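Local coordinates for protein (R)-specific enoyl-CoA hydratase (Aeromonas punctata, PDB 1IQ6) that catalyses the hydration of trans-2-enoyl-CoA of four to six carbons to (3R)-3-hydroxyacyl-CoA, working as a homodimer with a hot-dog fold, at residues H54-A59 against L82-P87; L86-G91 against A122-G127. One frame throughout, in Å; residues are numbered along the deposited sequence.

How the contacts relate
From the N terminus, the chain first enters the start of the central helix at 54-59, runs along it, and returns through strand 76-84, so contact 1 closes a loop of 22 residues by laying the strand's end against the helix's first turn. Contact 2 begins where contact 1 ends, sharing Leu86 and Pro87, and closes a longer loop of 30 residues, largely strand, when 122-127 comes back beside 86-91. The two loops thus follow one another. Their centres lie about 6 Å apart, and backbone pairing between strands 76-84 and 123-132, such as Ser83 N to Thr126 O, joins them. The helix also packs on the loop that follows strand 76-84.

Contact 1. Residues H54-A59 against L82-P87; sequences HGMLLA and LSFKLP
Phe84 pushes its ring toward the first turn of helix 55-68, into the hollow left at Gly55. Because the glycine has no side chain, the CD2 edge of Phe84 can lie 3.9 Å from Gly55 CA. The ring's edge also reaches the carbonyl, with CE2 3.4 Å from Gly55 O, an oxygen that already accepts the helical bond from Ala59 N.

One helical step on, the Met56 chain bends at both chi2 and chi3, bringing its sulfur near the ring plane in an edge-on Met-aromatic contact, SD 4.0 Å from Phe84 CZ. The same sulfur meets Leu82 CD1 at 3.7 Å; a flexible thioether can follow the uneven surface made by the ring edge and the leucine methyl. Leu82 straddles the small bump of Ala59, both its methyls touching CB; so short a side chain lets the leucine come close to the helix.

By similarity, Gly55 and Phe84 belong to the (3R)-3-hydroxyacyl-CoA site. The axes of 55-59 and 82-84 run at 130° and come within 9.9 Å of each other, as the hot-dog helix lies against its sheet. Val125 of strand 123-132 touches Leu82 and Phe84, while Tyr77 of the second subunit packs on Met56 and meets the Phe84 ring.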
loop_
_atom_site.group_PDB
_atom_site.type_symbol
_atom_site.label_atom_id
_atom_site.label_comp_id
_atom_site.label_asym_id
_atom_site.label_seq_id
_atom_site.Cartn_x
_atom_site.Cartn_y
_atom_site.Cartn_z
ATOM N N HIS B 54 5.491 3.450 -8.473
ATOM C CA HIS B 54 4.839 3.976 -7.268
ATOM C C HIS B 54 5.310 3.198 -6.049
ATOM O O HIS B 54 5.294 1.970 -6.052
ATOM C CB HIS B 54 3.324 3.794 -7.316
ATOM C CG HIS B 54 2.647 4.493 -8.448
ATOM N ND1 HIS B 54 2.803 4.109 -9.762
ATOM C CD2 HIS B 54 1.743 5.500 -8.453
ATOM C CE1 HIS B 54 2.019 4.848 -10.528
ATOM N NE2 HIS B 54 1.365 5.698 -9.757
ATOM N N GLY B 55 5.694 3.911 -4.997
ATOM C CA GLY B 55 6.127 3.228 -3.791
ATOM C C GLY B 55 5.011 2.345 -3.252
ATOM O O GLY B 55 5.261 1.254 -2.735
ATOM N N MET B 56 3.767 2.801 -3.373
ATOM C CA MET B 56 2.654 2.009 -2.869
ATOM C C MET B 56 2.368 0.762 -3.714
ATOM O O MET B 56 1.677 -0.154 -3.264
ATOM C CB MET B 56 1.401 2.876 -2.710
ATOM C CG MET B 56 1.456 3.821 -1.498
ATOM S SD MET B 56 1.615 2.996 0.130
ATOM C CE MET B 56 -0.108 2.609 0.440
ATOM N N LEU B 57 2.884 0.727 -4.941
ATOM C CA LEU B 57 2.721 -0.460 -5.775
ATOM C C LEU B 57 3.776 -1.459 -5.274
ATOM O O LEU B 57 3.488 -2.645 -5.106
ATOM C CB LEU B 57 2.939 -0.133 -7.263
ATOM C CG LEU B 57 2.943 -1.330 -8.232
ATOM C CD1 LEU B 57 1.720 -2.205 -8.008
ATOM C CD2 LEU B 57 2.983 -0.817 -9.673
ATOM N N LEU B 58 4.990 -0.968 -5.024
ATOM C CA LEU B 58 6.052 -1.831 -4.509
ATOM C C LEU B 58 5.589 -2.461 -3.192
ATOM O O LEU B 58 5.716 -3.667 -2.987
ATOM C CB LEU B 58 7.330 -1.024 -4.249
ATOM C CG LEU B 58 8.011 -0.311 -5.418
ATOM C CD1 LEU B 58 9.196 0.514 -4.919
ATOM C CD2 LEU B 58 8.464 -1.345 -6.429
ATOM N N ALA B 59 5.027 -1.634 -2.312
ATOM C CA ALA B 59 4.569 -2.099 -1.006
ATOM C C ALA B 59 3.445 -3.123 -1.081
ATOM O O ALA B 59 3.274 -3.930 -0.169
ATOM C CB ALA B 59 4.133 -0.912 -0.158
ATOM N N LEU B 82 5.480 1.758 6.483
ATOM C CA LEU B 82 6.312 1.848 5.290
ATOM C C LEU B 82 7.205 3.073 5.280
ATOM O O LEU B 82 6.767 4.174 5.589
ATOM C CB LEU B 82 5.426 1.900 4.042
ATOM C CG LEU B 82 4.463 0.735 3.834
ATOM C CD1 LEU B 82 3.374 1.146 2.848
ATOM C CD2 LEU B 82 5.212 -0.486 3.345
ATOM N N SER B 83 8.467 2.870 4.921
ATOM C CA SER B 83 9.422 3.955 4.796
ATOM C C SER B 83 10.049 3.738 3.420
ATOM O O SER B 83 10.557 2.653 3.130
ATOM C CB SER B 83 10.479 3.882 5.897
ATOM O OG SER B 83 9.896 4.124 7.168
ATOM N N PHE B 84 9.987 4.764 2.575
ATOM C CA PHE B 84 10.511 4.689 1.216
ATOM C C PHE B 84 11.902 5.304 1.177
ATOM O O PHE B 84 12.081 6.486 1.466
ATOM C CB PHE B 84 9.527 5.390 0.276
ATOM C CG PHE B 84 8.126 4.849 0.379
ATOM C CD1 PHE B 84 7.187 5.447 1.219
ATOM C CD2 PHE B 84 7.760 3.703 -0.325
ATOM C CE1 PHE B 84 5.900 4.911 1.355
ATOM C CE2 PHE B 84 6.477 3.159 -0.193
ATOM C CZ PHE B 84 5.547 3.766 0.648
ATOM N N LYS B 85 12.887 4.486 0.815
ATOM C CA LYS B 85 14.282 4.914 0.828
ATOM C C LYS B 85 14.970 5.160 -0.510
ATOM O O LYS B 85 15.776 6.084 -0.636
ATOM C CB LYS B 85 15.099 3.891 1.624
ATOM C CG LYS B 85 14.550 3.590 3.017
ATOM C CD LYS B 85 14.469 4.859 3.857
ATOM C CE LYS B 85 14.042 4.570 5.288
ATOM N NZ LYS B 85 13.947 5.826 6.085
ATOM N N LEU B 86 14.680 4.321 -1.494
ATOM C CA LEU B 86 15.286 4.458 -2.812
ATOM C C LEU B 86 14.248 4.213 -3.883
ATOM O O LEU B 86 13.266 3.504 -3.666
ATOM C CB LEU B 86 16.436 3.461 -2.987
ATOM C CG LEU B 86 17.731 3.732 -2.218
ATOM C CD1 LEU B 86 18.659 2.530 -2.355
ATOM C CD2 LEU B 86 18.408 4.993 -2.753
ATOM N N PRO B 87 14.456 4.796 -5.066
ATOM C CA PRO B 87 13.503 4.612 -6.154
ATOM C C PRO B 87 13.726 3.320 -6.923
ATOM O O PRO B 87 14.830 2.776 -6.960
ATOM C CB PRO B 87 13.755 5.833 -7.023
ATOM C CG PRO B 87 15.250 5.973 -6.925
ATOM C CD PRO B 87 15.509 5.760 -5.439
#

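Contact 2. Residues L86-G91 against A122-G127; sequences LPVFVG and ALAVTG
Leu86 and Ala124 bring their backbones to a CA-CA distance of 4.3 Å, where a weak but nearly straight hydrogen bond runs from Leu86 N to Ala124 O, 3.4 Å long with an angle of 167° at the hydrogen. A water reinforces the join by donating to both Leu86 O and Ala124 O, the latter at 2.9 Å. Ala124 O also pairs with the backbone of Lys85, so one carbonyl gathers the chain as it leaves strand 76-84.

The Leu86 side chain lies along the first residues of strand 123-132. Its CG stands anti to the carbonyl carbon (chi1 -72°), which carries CG and CD1 over Leu123 O; CB, CG and CD1 all come near that oxygen, CD1 at 3.4 Å. The same methyl presses on Ala122 CB at 3.5 Å, a tight fit for two carbons. Leucine suits this partly open spot, being long enough to cover a stretch of backbone, while the lone methyl of Ala122 lets the leucine lie close to the chain.

Ala124 and Val125 both face Ile116 on strand 109-117, forming a classic beta bulge close to the start of strand 123-132, in the antiparallel sheet of the hot-dog fold.

The Ala124 methyl lies between Leu86 O and Val88, approaching Leu86 O at 3.5 Å and Val88 CG2 at 4.0 Å. A methyl is small enough to sit where the backbones come so near. Val88 is buried and branched at its beta carbon; CG2, anti to the carbonyl carbon, is the branch set against the Ala124 methyl, and the side chain also packs on Leu58 of helix 55-68. Val125 touches that same leucine, while the backbone of Val88 bonds to Val53, just ahead of the helix.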
loop_
_atom_site.group_PDB
_atom_site.type_symbol
_atom_site.label_atom_id
_atom_site.label_comp_id
_atom_site.label_asym_id
_atom_site.label_seq_id
_atom_site.Cartn_x
_atom_site.Cartn_y
_atom_site.Cartn_z
ATOM N N LEU B 86 14.680 4.321 -1.494
ATOM C CA LEU B 86 15.286 4.458 -2.812
ATOM C C LEU B 86 14.248 4.213 -3.883
ATOM O O LEU B 86 13.266 3.504 -3.666
ATOM C CB LEU B 86 16.436 3.461 -2.987
ATOM C CG LEU B 86 17.731 3.732 -2.218
ATOM C CD1 LEU B 86 18.659 2.530 -2.355
ATOM C CD2 LEU B 86 18.408 4.993 -2.753
ATOM N N PRO B 87 14.456 4.796 -5.066
ATOM C CA PRO B 87 13.503 4.612 -6.154
ATOM C C PRO B 87 13.726 3.320 -6.923
ATOM O O PRO B 87 14.830 2.776 -6.960
ATOM C CB PRO B 87 13.755 5.833 -7.023
ATOM C CG PRO B 87 15.250 5.973 -6.925
ATOM C CD PRO B 87 15.509 5.760 -5.439
ATOM N N VAL B 88 12.650 2.819 -7.511
ATOM C CA VAL B 88 12.701 1.631 -8.342
ATOM C C VAL B 88 12.270 2.138 -9.714
ATOM O O VAL B 88 11.201 2.727 -9.859
ATOM C CB VAL B 88 11.718 0.550 -7.867
ATOM C CG1 VAL B 88 11.588 -0.530 -8.932
ATOM C CG2 VAL B 88 12.215 -0.061 -6.562
ATOM N N PHE B 89 13.106 1.925 -10.719
ATOM C CA PHE B 89 12.780 2.399 -12.055
ATOM C C PHE B 89 11.870 1.440 -12.802
ATOM O O PHE B 89 11.980 0.225 -12.664
ATOM C CB PHE B 89 14.079 2.664 -12.813
ATOM C CG PHE B 89 14.913 3.732 -12.174
ATOM C CD1 PHE B 89 14.470 5.049 -12.157
ATOM C CD2 PHE B 89 16.096 3.415 -11.515
ATOM C CE1 PHE B 89 15.189 6.036 -11.489
ATOM C CE2 PHE B 89 16.823 4.395 -10.843
ATOM C CZ PHE B 89 16.366 5.709 -10.830
ATOM N N VAL B 90 10.943 1.999 -13.574
ATOM C CA VAL B 90 10.001 1.186 -14.321
ATOM C C VAL B 90 10.728 0.172 -15.190
ATOM O O VAL B 90 11.658 0.516 -15.928
ATOM C CB VAL B 90 9.082 2.065 -15.206
ATOM C CG1 VAL B 90 8.069 1.193 -15.939
ATOM C CG2 VAL B 90 8.365 3.092 -14.345
ATOM N N GLY B 91 10.304 -1.082 -15.090
ATOM C CA GLY B 91 10.919 -2.135 -15.873
ATOM C C GLY B 91 11.953 -2.939 -15.114
ATOM O O GLY B 91 12.268 -4.061 -15.502
ATOM N N ALA B 122 19.814 -2.977 -3.203
ATOM C CA ALA B 122 19.709 -1.903 -2.224
ATOM C C ALA B 122 18.291 -1.792 -1.680
ATOM O O ALA B 122 17.317 -2.044 -2.391
ATOM C CB ALA B 122 20.142 -0.574 -2.844
ATOM N N LEU B 123 18.181 -1.396 -0.417
ATOM C CA LEU B 123 16.885 -1.276 0.239
ATOM C C LEU B 123 16.059 -0.124 -0.315
ATOM O O LEU B 123 16.461 1.033 -0.224
ATOM C CB LEU B 123 17.085 -1.088 1.742
ATOM C CG LEU B 123 15.826 -1.189 2.609
ATOM C CD1 LEU B 123 15.212 -2.574 2.483
ATOM C CD2 LEU B 123 16.191 -0.903 4.062
ATOM N N ALA B 124 14.897 -0.447 -0.878
ATOM C CA ALA B 124 14.014 0.569 -1.452
ATOM C C ALA B 124 12.840 0.903 -0.533
ATOM O O ALA B 124 12.418 2.061 -0.448
ATOM C CB ALA B 124 13.499 0.097 -2.803
ATOM N N VAL B 125 12.316 -0.111 0.149
ATOM C CA VAL B 125 11.187 0.064 1.061
ATOM C C VAL B 125 11.390 -0.840 2.264
ATOM O O VAL B 125 11.806 -1.987 2.121
ATOM C CB VAL B 125 9.848 -0.333 0.392
ATOM C CG1 VAL B 125 8.680 -0.014 1.328
ATOM C CG2 VAL B 125 9.692 0.388 -0.941
ATOM N N THR B 126 11.106 -0.321 3.452
ATOM C CA THR B 126 11.234 -1.130 4.656
ATOM C C THR B 126 10.125 -0.781 5.634
ATOM O O THR B 126 9.551 0.304 5.583
ATOM C CB THR B 126 12.616 -0.946 5.324
ATOM O OG1 THR B 126 12.755 -1.905 6.381
ATOM C CG2 THR B 126 12.773 0.464 5.882
ATOM N N GLY B 127 9.809 -1.716 6.515
ATOM C CA GLY B 127 8.761 -1.474 7.484
ATOM C C GLY B 127 8.377 -2.766 8.161
ATOM O O GLY B 127 9.121 -3.748 8.103
HETATM O O HOH W 1 10.845 3.639 -2.346
#